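Local coordinates for protein exotoxin A (Pseudomonas aeruginosa, PDB 1IKP) that transfers ADP-ribose from NAD to a host protein, probably elongation factor 2 as in related toxins, after binding and entering host cells, at residues N112-I117 with S188-G193. The protein carries 2 engineered substitutions. Sequence-based numbering, arbitrary orientation.
Sequences NIKVFI and SEWASG
W190, from the short helix 188-191, lays its indole against N112 and K114 of strand 112-120, on the concanavalin-like beta sandwich of the receptor-binding domain. The strand lies between its antiparallel neighbours 97-106 and 126-136, and the contact joins this sheet to the chain that follows strand 164-176, with all its touching residues buried.

Polar contact centres on the amide oxygen of N112. W190 NE1 donates to N112 OD1 at 3.1 Å, a bent bond of 145° at the hydrogen, with the oxygen slightly tilted from the indole plane. K114 NZ gives N112 OD1 a second bond of 2.9 Å and arrives from the opposite face of the amide. Two donors thus grip one buried oxygen and, together with a bond from N112 ND2 to E270, fix the rotation of the amide, whose plane lies 26° from that of the indole. The ammonium is itself tied to T134 on strand 126-136 and forms a salt bridge with E270, which would be expected to favour its charged form.

Nonpolar contact falls on the ring face. K114 CE sits over the five-membered ring of W190, 3.7 Å from its centroid, in a CH-pi contact. K114 CG lies over the benzo half, 3.8 Å from W190 CZ2, and the bend at chi2 (-54°) then carries CD and CE over the same face toward the five-membered ring. With its CG turned opposite the backbone N, W190 reaches from the helix to the strand; L102 and P104 of strand 97-106 also touch it. At the rim, W190 CZ2 meets I113 CA and, more closely, the backbone oxygen of N112. The carbonyl oxygen of W190 finds no hydrogen-bond partner in the model; K114 CE lies 3.3 Å from W190 O.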
loop_
_atom_site.group_PDB
_atom_site.type_symbol
_atom_site.label_atom_id
_atom_site.label_comp_id
_atom_site.label_asym_id
_atom_site.label_seq_id
_atom_site.Cartn_x
_atom_site.Cartn_y
_atom_site.Cartn_z
ATOM N N ASN A 112 -13.859 3.806 8.816
ATOM C CA ASN A 112 -13.281 5.112 8.578
ATOM C C ASN A 112 -13.920 5.771 7.371
ATOM O O ASN A 112 -14.671 5.136 6.617
ATOM C CB ASN A 112 -11.763 4.986 8.344
ATOM C CG ASN A 112 -11.410 4.081 7.168
ATOM O OD1 ASN A 112 -11.588 4.437 5.995
ATOM N ND2 ASN A 112 -10.900 2.887 7.482
ATOM N N ILE A 113 -13.646 7.063 7.233
ATOM C CA ILE A 113 -14.074 7.791 6.036
ATOM C C ILE A 113 -12.815 8.190 5.263
ATOM O O ILE A 113 -11.692 8.180 5.801
ATOM C CB ILE A 113 -14.857 9.105 6.331
ATOM C CG1 ILE A 113 -13.976 10.136 7.030
ATOM C CG2 ILE A 113 -16.131 8.791 7.027
ATOM C CD1 ILE A 113 -14.643 11.518 7.083
ATOM N N LYS A 114 -13.012 8.519 3.978
ATOM C CA LYS A 114 -11.908 9.033 3.160
ATOM C C LYS A 114 -12.269 10.479 2.871
ATOM O O LYS A 114 -13.448 10.816 2.751
ATOM C CB LYS A 114 -11.784 8.332 1.802
ATOM C CG LYS A 114 -11.585 6.836 1.872
ATOM C CD LYS A 114 -10.405 6.452 2.748
ATOM C CE LYS A 114 -10.144 4.940 2.670
ATOM N NZ LYS A 114 -9.544 4.509 3.935
ATOM N N VAL A 115 -11.249 11.322 2.780
ATOM C CA VAL A 115 -11.442 12.733 2.453
ATOM C C VAL A 115 -10.410 13.103 1.392
ATOM O O VAL A 115 -9.244 12.701 1.478
ATOM C CB VAL A 115 -11.228 13.634 3.704
ATOM C CG1 VAL A 115 -11.452 15.122 3.334
ATOM C CG2 VAL A 115 -12.192 13.227 4.799
ATOM N N PHE A 116 -10.834 13.852 0.376
ATOM C CA PHE A 116 -9.879 14.315 -0.619
ATOM C C PHE A 116 -10.334 15.627 -1.254
ATOM O O PHE A 116 -11.529 15.982 -1.216
ATOM C CB PHE A 116 -9.567 13.261 -1.689
ATOM C CG PHE A 116 -10.746 12.787 -2.448
ATOM C CD1 PHE A 116 -11.461 11.672 -2.033
ATOM C CD2 PHE A 116 -11.142 13.446 -3.604
ATOM C CE1 PHE A 116 -12.555 11.215 -2.767
ATOM C CE2 PHE A 116 -12.240 12.981 -4.331
ATOM C CZ PHE A 116 -12.938 11.876 -3.915
ATOM N N ILE A 117 -9.355 16.338 -1.790
ATOM C CA ILE A 117 -9.562 17.666 -2.368
ATOM C C ILE A 117 -9.142 17.714 -3.825
ATOM O O ILE A 117 -8.098 17.184 -4.198
ATOM C CB ILE A 117 -8.691 18.701 -1.587
ATOM C CG1 ILE A 117 -9.037 18.711 -0.099
ATOM C CG2 ILE A 117 -8.832 20.094 -2.190
ATOM C CD1 ILE A 117 -10.450 19.048 0.209
ATOM N N SER A 188 -11.341 -4.359 -0.716
ATOM C CA SER A 188 -9.948 -4.099 -1.057
ATOM C C SER A 188 -9.711 -2.783 -1.801
ATOM O O SER A 188 -8.719 -2.101 -1.551
ATOM C CB SER A 188 -9.368 -5.266 -1.870
ATOM O OG SER A 188 -10.150 -5.516 -3.019
ATOM N N GLU A 189 -10.611 -2.410 -2.706
ATOM C CA GLU A 189 -10.430 -1.179 -3.456
ATOM C C GLU A 189 -10.440 0.056 -2.550
ATOM O O GLU A 189 -9.705 1.011 -2.787
ATOM C CB GLU A 189 -11.531 -1.050 -4.524
ATOM C CG GLU A 189 -11.526 -2.160 -5.593
ATOM C CD GLU A 189 -12.347 -3.392 -5.212
ATOM O OE1 GLU A 189 -12.810 -3.510 -4.054
ATOM O OE2 GLU A 189 -12.534 -4.264 -6.094
ATOM N N TRP A 190 -11.271 0.006 -1.516
ATOM C CA TRP A 190 -11.427 1.098 -0.554
ATOM C C TRP A 190 -10.090 1.538 0.046
ATOM O O TRP A 190 -9.851 2.719 0.257
ATOM C CB TRP A 190 -12.400 0.650 0.547
ATOM C CG TRP A 190 -12.597 1.617 1.676
ATOM C CD1 TRP A 190 -11.964 1.615 2.901
ATOM C CD2 TRP A 190 -13.505 2.726 1.703
ATOM N NE1 TRP A 190 -12.426 2.647 3.671
ATOM C CE2 TRP A 190 -13.371 3.348 2.965
ATOM C CE3 TRP A 190 -14.422 3.262 0.777
ATOM C CZ2 TRP A 190 -14.110 4.472 3.322
ATOM C CZ3 TRP A 190 -15.161 4.382 1.138
ATOM C CH2 TRP A 190 -14.996 4.977 2.404
ATOM N N ALA A 191 -9.199 0.586 0.273
ATOM C CA ALA A 191 -7.915 0.892 0.886
ATOM C C ALA A 191 -6.790 1.188 -0.114
ATOM O O ALA A 191 -5.682 1.569 0.274
ATOM C CB ALA A 191 -7.517 -0.263 1.812
ATOM N N SER A 192 -7.070 1.041 -1.403
ATOM C CA SER A 192 -6.038 1.263 -2.409
ATOM C C SER A 192 -6.391 2.372 -3.368
ATOM O O SER A 192 -7.387 3.062 -3.192
ATOM C CB SER A 192 -5.804 -0.010 -3.233
ATOM O OG SER A 192 -6.920 -0.237 -4.087
ATOM N N GLY A 193 -5.564 2.543 -4.390
ATOM C CA GLY A 193 -5.828 3.581 -5.366
ATOM C C GLY A 193 -7.102 3.288 -6.142
ATOM O O GLY A 193 -7.698 4.201 -6.727
#